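PDB 3ICJ: amidohydrolase 3 domain-containing protein from Pyrococcus furiosus, which is an uncharacterized zinc-binding member of the amidohydrolase family that probably hydrolyses carbon-nitrogen bonds other than peptide bonds. Local coordinates for residues Lys53-Leu66 and Asp482-Tyr494. Residues are numbered along the deposited sequence; the frame is centred on the assembly and turned at random.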
ATOM      1  N   LYS A  53      -0.890  24.224 -12.156  1.00 42.38           N
ATOM      2  CA  LYS A  53      -1.677  24.798 -13.237  1.00 41.04           C
ATOM      3  C   LYS A  53      -3.148  24.708 -12.891  1.00 40.22           C
ATOM      4  O   LYS A  53      -3.655  23.631 -12.577  1.00 37.43           O
ATOM      5  CB  LYS A  53      -1.387  24.096 -14.571  1.00 44.49           C
ATOM      6  CG  LYS A  53      -1.920  24.851 -15.784  1.00 59.46           C
ATOM      7  CD  LYS A  53      -2.077  23.944 -16.989  1.00 68.25           C
ATOM      8  CE  LYS A  53      -3.198  24.429 -17.894  1.00 69.70           C
ATOM      9  NZ  LYS A  53      -4.067  23.271 -18.271  1.00 66.39           N
ATOM     10  N   LYS A  54      -3.816  25.858 -12.947  1.00 39.79           N
ATOM     11  CA  LYS A  54      -5.232  25.972 -12.654  1.00 38.02           C
ATOM     12  C   LYS A  54      -5.984  26.387 -13.918  1.00 41.33           C
ATOM     13  O   LYS A  54      -5.497  27.223 -14.696  1.00 34.96           O
ATOM     14  CB  LYS A  54      -5.469  27.031 -11.568  1.00 41.11           C
ATOM     15  CG  LYS A  54      -4.698  26.792 -10.287  1.00 51.13           C
ATOM     16  CD  LYS A  54      -4.383  28.082  -9.526  1.00 57.45           C
ATOM     17  CE  LYS A  54      -5.350  28.313  -8.384  1.00 64.39           C
ATOM     18  NZ  LYS A  54      -5.114  29.636  -7.735  1.00 64.43           N
ATOM     19  N   VAL A  55      -7.160  25.793 -14.112  1.00 33.30           N
ATOM     20  CA  VAL A  55      -8.111  26.196 -15.155  1.00 37.01           C
ATOM     21  C   VAL A  55      -9.463  26.430 -14.485  1.00 37.83           C
ATOM     22  O   VAL A  55      -9.624  26.122 -13.308  1.00 35.15           O
ATOM     23  CB  VAL A  55      -8.244  25.153 -16.327  1.00 33.22           C
ATOM     24  CG1 VAL A  55      -6.908  24.978 -17.066  1.00 34.68           C
ATOM     25  CG2 VAL A  55      -8.821  23.791 -15.842  1.00 32.22           C
ATOM     26  N   SER A  56     -10.425  26.996 -15.217  1.00 39.32           N
ATOM     27  CA  SER A  56     -11.762  27.242 -14.660  1.00 36.02           C
ATOM     28  C   SER A  56     -12.861  26.327 -15.226  1.00 39.16           C
ATOM     29  O   SER A  56     -13.983  26.331 -14.722  1.00 37.30           O
ATOM     30  CB  SER A  56     -12.161  28.719 -14.793  1.00 33.86           C
ATOM     31  OG  SER A  56     -12.138  29.133 -16.143  1.00 40.44           O
ATOM     32  N   GLY A  57     -12.532  25.537 -16.248  1.00 38.28           N
ATOM     33  CA  GLY A  57     -13.503  24.611 -16.853  1.00 41.59           C
ATOM     34  C   GLY A  57     -12.870  23.318 -17.334  1.00 43.64           C
ATOM     35  O   GLY A  57     -11.746  23.322 -17.852  1.00 39.05           O
ATOM     36  N   LEU A  58     -13.591  22.206 -17.169  1.00 39.63           N
ATOM     37  CA  LEU A  58     -13.089  20.901 -17.577  1.00 38.58           C
ATOM     38  C   LEU A  58     -14.162  20.127 -18.300  1.00 42.17           C
ATOM     39  O   LEU A  58     -15.236  19.888 -17.738  1.00 44.28           O
ATOM     40  CB  LEU A  58     -12.617  20.107 -16.352  1.00 39.06           C
ATOM     41  CG  LEU A  58     -11.711  18.903 -16.590  1.00 38.55           C
ATOM     42  CD1 LEU A  58     -10.351  19.350 -17.061  1.00 36.31           C
ATOM     43  CD2 LEU A  58     -11.604  18.074 -15.301  1.00 40.06           C
ATOM     44  N   VAL A  59     -13.881  19.745 -19.546  1.00 36.56           N
ATOM     45  CA  VAL A  59     -14.770  18.852 -20.284  1.00 31.39           C
ATOM     46  C   VAL A  59     -14.240  17.415 -20.295  1.00 35.85           C
ATOM     47  O   VAL A  59     -13.085  17.163 -20.652  1.00 35.16           O
ATOM     48  CB  VAL A  59     -15.023  19.331 -21.741  1.00 32.29           C
ATOM     49  CG1 VAL A  59     -16.066  18.443 -22.427  1.00 31.94           C
ATOM     50  CG2 VAL A  59     -15.499  20.766 -21.751  1.00 27.40           C
ATOM     51  N   ILE A  60     -15.114  16.486 -19.918  1.00 32.35           N
ATOM     52  CA  ILE A  60     -14.809  15.078 -19.804  1.00 38.32           C
ATOM     53  C   ILE A  60     -15.740  14.290 -20.716  1.00 40.65           C
ATOM     54  O   ILE A  60     -16.937  14.577 -20.770  1.00 35.45           O
ATOM     55  CB  ILE A  60     -14.997  14.622 -18.337  1.00 43.79           C
ATOM     56  CG1 ILE A  60     -13.922  15.252 -17.446  1.00 42.64           C
ATOM     57  CG2 ILE A  60     -14.950  13.113 -18.214  1.00 34.55           C
ATOM     58  CD1 ILE A  60     -14.428  15.582 -16.060  1.00 55.01           C
ATOM     59  N   SER A  61     -15.201  13.316 -21.452  1.00 38.19           N
ATOM     60  CA  SER A  61     -16.055  12.366 -22.162  1.00 44.39           C
ATOM     61  C   SER A  61     -15.382  11.020 -22.318  1.00 44.76           C
ATOM     62  O   SER A  61     -14.181  10.951 -22.618  1.00 42.92           O
ATOM     63  CB  SER A  61     -16.526  12.904 -23.521  1.00 49.89           C
ATOM     64  OG  SER A  61     -15.460  13.031 -24.440  1.00 60.72           O
ATOM     65  N   ASN A  62     -16.178   9.964 -22.110  1.00 41.28           N
ATOM     66  CA  ASN A  62     -15.714   8.575 -22.128  1.00 46.41           C
ATOM     67  C   ASN A  62     -14.560   8.346 -21.127  1.00 43.53           C
ATOM     68  O   ASN A  62     -13.601   7.607 -21.397  1.00 41.63           O
ATOM     69  CB  ASN A  62     -15.380   8.131 -23.567  1.00 45.47           C
ATOM     70  CG  ASN A  62     -16.614   8.109 -24.480  1.00 55.46           C
ATOM     71  OD1 ASN A  62     -17.455   7.210 -24.378  1.00 59.73           O
ATOM     72  ND2 ASN A  62     -16.717   9.090 -25.382  1.00 41.17           N
ATOM     73  N   GLU A  63     -14.672   9.020 -19.980  1.00 40.72           N
ATOM     74  CA  GLU A  63     -13.717   8.914 -18.854  1.00 38.48           C
ATOM     75  C   GLU A  63     -12.301   9.440 -19.163  1.00 35.35           C
ATOM     76  O   GLU A  63     -11.330   9.017 -18.548  1.00 40.50           O
ATOM     77  CB  GLU A  63     -13.687   7.486 -18.283  1.00 42.06           C
ATOM     78  CG  GLU A  63     -15.028   7.047 -17.721  1.00 54.16           C
ATOM     79  CD  GLU A  63     -15.458   5.690 -18.233  1.00 68.14           C
ATOM     80  OE1 GLU A  63     -14.748   4.689 -17.978  1.00 71.13           O
ATOM     81  OE2 GLU A  63     -16.519   5.629 -18.892  1.00 77.00           O
ATOM     82  N   ARG A  64     -12.205  10.371 -20.105  1.00 39.26           N
ATOM     83  CA  ARG A  64     -10.966  11.091 -20.394  1.00 38.89           C
ATOM     84  C   ARG A  64     -11.224  12.581 -20.456  1.00 39.31           C
ATOM     85  O   ARG A  64     -12.340  13.000 -20.738  1.00 42.70           O
ATOM     86  CB  ARG A  64     -10.371  10.649 -21.720  1.00 42.33           C
ATOM     87  CG  ARG A  64     -10.263   9.156 -21.868  1.00 51.81           C
ATOM     88  CD  ARG A  64      -8.849   8.788 -22.128  1.00 51.87           C
ATOM     89  NE  ARG A  64      -8.625   7.366 -21.951  1.00 56.08           N
ATOM     90  CZ  ARG A  64      -7.420   6.823 -21.837  1.00 61.70           C
ATOM     91  NH1 ARG A  64      -6.339   7.594 -21.882  1.00 50.14           N
ATOM     92  NH2 ARG A  64      -7.297   5.510 -21.683  1.00 59.85           N
ATOM     93  N   VAL A  65     -10.188  13.375 -20.205  1.00 38.43           N
ATOM     94  CA  VAL A  65     -10.285  14.825 -20.283  1.00 36.65           C
ATOM     95  C   VAL A  65     -10.222  15.224 -21.759  1.00 35.34           C
ATOM     96  O   VAL A  65      -9.307  14.842 -22.480  1.00 31.88           O
ATOM     97  CB  VAL A  65      -9.159  15.528 -19.466  1.00 40.48           C
ATOM     98  CG1 VAL A  65      -9.148  17.048 -19.717  1.00 44.55           C
ATOM     99  CG2 VAL A  65      -9.303  15.219 -17.965  1.00 42.35           C
ATOM    100  N   LEU A  66     -11.216  15.991 -22.182  1.00 36.59           N
ATOM    101  CA  LEU A  66     -11.356  16.430 -23.561  1.00 39.37           C
ATOM    102  C   LEU A  66     -10.782  17.841 -23.719  1.00 37.36           C
ATOM    103  O   LEU A  66     -10.168  18.174 -24.743  1.00 38.44           O
ATOM    104  CB  LEU A  66     -12.848  16.436 -23.939  1.00 35.40           C
ATOM    105  CG  LEU A  66     -13.127  16.970 -25.347  1.00 45.92           C
ATOM    106  CD1 LEU A  66     -12.591  15.970 -26.358  1.00 55.19           C
ATOM    107  CD2 LEU A  66     -14.564  17.252 -25.579  1.00 45.53           C
ATOM    108  N   ASP A 482      -1.188   7.903 -18.284  1.00 31.24           N
ATOM    109  CA  ASP A 482      -2.409   8.701 -18.479  1.00 32.38           C
ATOM    110  C   ASP A 482      -3.186   8.941 -17.172  1.00 29.84           C
ATOM    111  O   ASP A 482      -4.376   9.253 -17.200  1.00 35.20           O
ATOM    112  CB  ASP A 482      -3.293   8.057 -19.556  1.00 35.32           C
ATOM    113  CG  ASP A 482      -3.763   6.655 -19.187  1.00 43.78           C
ATOM    114  OD1 ASP A 482      -3.230   6.025 -18.236  1.00 48.26           O
ATOM    115  OD2 ASP A 482      -4.682   6.176 -19.878  1.00 45.99           O
ATOM    116  N   LEU A 483      -2.502   8.805 -16.029  1.00 32.53           N
ATOM    117  CA  LEU A 483      -3.091   9.152 -14.733  1.00 30.46           C
ATOM    118  C   LEU A 483      -2.261  10.202 -13.993  1.00 31.00           C
ATOM    119  O   LEU A 483      -1.063  10.328 -14.241  1.00 32.86           O
ATOM    120  CB  LEU A 483      -3.276   7.895 -13.850  1.00 28.11           C
ATOM    121  CG  LEU A 483      -4.456   7.003 -14.243  1.00 32.76           C
ATOM    122  CD1 LEU A 483      -4.304   5.592 -13.730  1.00 27.70           C
ATOM    123  CD2 LEU A 483      -5.800   7.603 -13.818  1.00 30.27           C
ATOM    124  N   GLY A 484      -2.902  10.923 -13.075  1.00 32.01           N
ATOM    125  CA  GLY A 484      -2.222  11.832 -12.143  1.00 33.84           C
ATOM    126  C   GLY A 484      -2.345  13.320 -12.417  1.00 38.43           C
ATOM    127  O   GLY A 484      -1.990  14.139 -11.565  1.00 38.58           O
ATOM    128  N   LYS A 485      -2.818  13.661 -13.617  1.00 37.37           N
ATOM    129  CA  LYS A 485      -3.052  15.039 -14.059  1.00 36.97           C
ATOM    130  C   LYS A 485      -4.442  15.110 -14.680  1.00 36.46           C
ATOM    131  O   LYS A 485      -5.042  14.072 -14.981  1.00 38.20           O
ATOM    132  CB  LYS A 485      -2.002  15.464 -15.109  1.00 38.89           C
ATOM    133  CG  LYS A 485      -0.563  15.615 -14.585  1.00 41.91           C
ATOM    134  CD  LYS A 485       0.329  16.296 -15.654  1.00 41.73           C
ATOM    135  CE  LYS A 485       1.820  16.189 -15.320  1.00 54.68           C
ATOM    136  NZ  LYS A 485       2.244  17.048 -14.147  1.00 54.58           N
ATOM    137  N   LEU A 486      -4.970  16.323 -14.847  1.00 38.12           N
ATOM    138  CA  LEU A 486      -6.235  16.527 -15.563  1.00 40.09           C
ATOM    139  C   LEU A 486      -6.070  17.361 -16.848  1.00 43.95           C
ATOM    140  O   LEU A 486      -6.943  18.152 -17.213  1.00 46.03           O
ATOM    141  CB  LEU A 486      -7.309  17.115 -14.636  1.00 38.77           C
ATOM    142  CG  LEU A 486      -7.750  16.236 -13.448  1.00 41.15           C
ATOM    143  CD1 LEU A 486      -8.623  17.025 -12.441  1.00 33.28           C
ATOM    144  CD2 LEU A 486      -8.487  14.999 -13.950  1.00 36.32           C
ATOM    145  N   GLU A 487      -4.956  17.164 -17.539  1.00 41.37           N
ATOM    146  CA  GLU A 487      -4.753  17.770 -18.868  1.00 42.55           C
ATOM    147  C   GLU A 487      -5.497  16.933 -19.911  1.00 40.93           C
ATOM    148  O   GLU A 487      -5.944  15.834 -19.601  1.00 39.16           O
ATOM    149  CB  GLU A 487      -3.264  17.809 -19.219  1.00 44.94           C
ATOM    150  CG  GLU A 487      -2.315  17.995 -18.032  1.00 53.29           C
ATOM    151  CD  GLU A 487      -1.701  19.381 -17.955  1.00 66.24           C
ATOM    152  OE1 GLU A 487      -2.423  20.380 -18.216  1.00 61.76           O
ATOM    153  OE2 GLU A 487      -0.491  19.460 -17.630  1.00 64.20           O
ATOM    154  N   ARG A 488      -5.612  17.440 -21.142  1.00 43.75           N
ATOM    155  CA  ARG A 488      -6.239  16.701 -22.256  1.00 42.27           C
ATOM    156  C   ARG A 488      -5.645  15.299 -22.438  1.00 40.07           C
ATOM    157  O   ARG A 488      -4.425  15.139 -22.493  1.00 42.22           O
ATOM    158  CB  ARG A 488      -6.091  17.473 -23.581  1.00 43.99           C
ATOM    159  CG  ARG A 488      -6.847  16.846 -24.759  1.00 54.81           C
ATOM    160  CD  ARG A 488      -6.067  16.893 -26.084  1.00 66.40           C
ATOM    161  NE  ARG A 488      -5.949  18.252 -26.603  1.00 72.20           N
ATOM    162  CZ  ARG A 488      -4.833  18.976 -26.590  1.00 75.52           C
ATOM    163  NH1 ARG A 488      -3.707  18.477 -26.091  1.00 73.24           N
ATOM    164  NH2 ARG A 488      -4.845  20.206 -27.084  1.00 78.57           N
ATOM    165  N   GLY A 489      -6.502  14.290 -22.541  1.00 37.99           N
ATOM    166  CA  GLY A 489      -6.034  12.922 -22.813  1.00 36.16           C
ATOM    167  C   GLY A 489      -5.867  12.045 -21.577  1.00 37.09           C
ATOM    168  O   GLY A 489      -5.826  10.813 -21.685  1.00 41.02           O
ATOM    169  N   PHE A 490      -5.743  12.670 -20.408  1.00 34.19           N
ATOM    170  CA  PHE A 490      -5.612  11.937 -19.141  1.00 34.53           C
ATOM    171  C   PHE A 490      -6.949  11.328 -18.753  1.00 37.57           C
ATOM    172  O   PHE A 490      -8.005  11.872 -19.090  1.00 34.64           O
ATOM    173  CB  PHE A 490      -5.085  12.845 -18.010  1.00 30.10           C
ATOM    174  CG  PHE A 490      -3.595  13.020 -18.034  1.00 37.66           C
ATOM    175  CD1 PHE A 490      -2.997  13.873 -18.959  1.00 33.63           C
ATOM    176  CD2 PHE A 490      -2.783  12.318 -17.148  1.00 31.83           C
ATOM    177  CE1 PHE A 490      -1.604  14.032 -19.005  1.00 47.40           C
ATOM    178  CE2 PHE A 490      -1.386  12.468 -17.180  1.00 41.74           C
ATOM    179  CZ  PHE A 490      -0.798  13.327 -18.108  1.00 44.83           C
ATOM    180  N   ARG A 491      -6.897  10.181 -18.074  1.00 38.45           N
ATOM    181  CA  ARG A 491      -8.098   9.563 -17.518  1.00 37.37           C
ATOM    182  C   ARG A 491      -8.673  10.494 -16.456  1.00 37.45           C
ATOM    183  O   ARG A 491      -7.936  11.045 -15.632  1.00 34.08           O
ATOM    184  CB  ARG A 491      -7.795   8.202 -16.904  1.00 31.68           C
ATOM    185  CG  ARG A 491      -7.588   7.117 -17.905  1.00 40.82           C
ATOM    186  CD  ARG A 491      -6.870   5.956 -17.276  1.00 49.66           C
ATOM    187  NE  ARG A 491      -6.479   4.989 -18.295  1.00 57.44           N
ATOM    188  CZ  ARG A 491      -7.230   3.963 -18.679  1.00 62.09           C
ATOM    189  NH1 ARG A 491      -6.794   3.144 -19.623  1.00 70.14           N
ATOM    190  NH2 ARG A 491      -8.414   3.751 -18.114  1.00 64.93           N
ATOM    191  N   ALA A 492      -9.990  10.681 -16.503  1.00 37.85           N
ATOM    192  CA  ALA A 492     -10.639  11.691 -15.680  1.00 44.35           C
ATOM    193  C   ALA A 492     -10.923  11.147 -14.286  1.00 39.50           C
ATOM    194  O   ALA A 492     -12.048  10.760 -13.985  1.00 40.54           O
ATOM    195  CB  ALA A 492     -11.918  12.187 -16.350  1.00 43.98           C
ATOM    196  N   GLU A 493      -9.878  11.075 -13.465  1.00 36.23           N
ATOM    197  CA  GLU A 493     -10.015  10.706 -12.063  1.00 36.84           C
ATOM    198  C   GLU A 493      -9.805  11.991 -11.287  1.00 35.47           C
ATOM    199  O   GLU A 493      -8.703  12.536 -11.243  1.00 36.58           O
ATOM    200  CB  GLU A 493      -9.008   9.616 -11.645  1.00 38.93           C
ATOM    201  CG  GLU A 493      -9.050   8.319 -12.467  1.00 35.38           C
ATOM    202  CD  GLU A 493     -10.266   7.440 -12.203  1.00 29.72           C
ATOM    203  OE1 GLU A 493     -11.124   7.790 -11.357  1.00 36.39           O
ATOM    204  OE2 GLU A 493     -10.365   6.389 -12.855  1.00 34.16           O
ATOM    205  N   TYR A 494     -10.892  12.515 -10.738  1.00 34.22           N
ATOM    206  CA  TYR A 494     -10.847  13.789 -10.054  1.00 34.63           C
ATOM    207  C   TYR A 494     -11.619  13.734  -8.766  1.00 35.33           C
ATOM    208  O   TYR A 494     -12.534  12.912  -8.607  1.00 32.96           O
ATOM    209  CB  TYR A 494     -11.409  14.915 -10.948  1.00 34.90           C
ATOM    210  CG  TYR A 494     -12.873  14.735 -11.327  1.00 37.19           C
ATOM    211  CD1 TYR A 494     -13.896  15.243 -10.521  1.00 38.67           C
ATOM    212  CD2 TYR A 494     -13.231  14.087 -12.513  1.00 35.90           C
ATOM    213  CE1 TYR A 494     -15.230  15.087 -10.869  1.00 42.05           C
ATOM    214  CE2 TYR A 494     -14.568  13.931 -12.874  1.00 42.12           C
ATOM    215  CZ  TYR A 494     -15.558  14.432 -12.051  1.00 47.05           C
ATOM    216  OH  TYR A 494     -16.875  14.272 -12.411  1.00 53.92           O
TER
HETATM  217  O   HOH W   1      -8.399  20.242 -25.540  1.00 48.73           O
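One face of the R64 guanidinium is covered by R491, whose CG sits over its centre, 3.9 Å above the plane; G489 O lies at the edge, in plane, and accepts a hydrogen bond from R64 NH1 (3.3 Å). In turn, R64 NH2 stands over one R491 guanidinium face, offset toward the rim, the planes 53° apart; D482 CG lies in plane at its edge. The F490 ring has K485 CB over one face and L483 C in plane at its edge. D482 OD2 probably offsets the arginine charges: R491 NE salt-bridges it at 2.7 Å from above the carboxylate plane, and R64 NH1 at 3.0 Å, though the latter's hydrogen bond is weak, bent to 123°. R491 NH1 also pairs with E286. Backbone bonds join V65 N to F490 O and G489 N to V65 O (both 2.9 Å), then A492 N to E63 O (3.0 Å). The hairpin 57-61/64-69, with its type I' turn at S61-R64, lays an outermost sheet strand against the loop preceding strand 494-497, bridged once, R64 to R491. I60 CG2 meets A492 CB at 3.7 Å; I60 CD1 approaches the Y494 ring obliquely. With CG1 anti to the backbone N (chi1 172°), V65 turns that methyl toward L486 O (3.5 Å), buried without a polar partner.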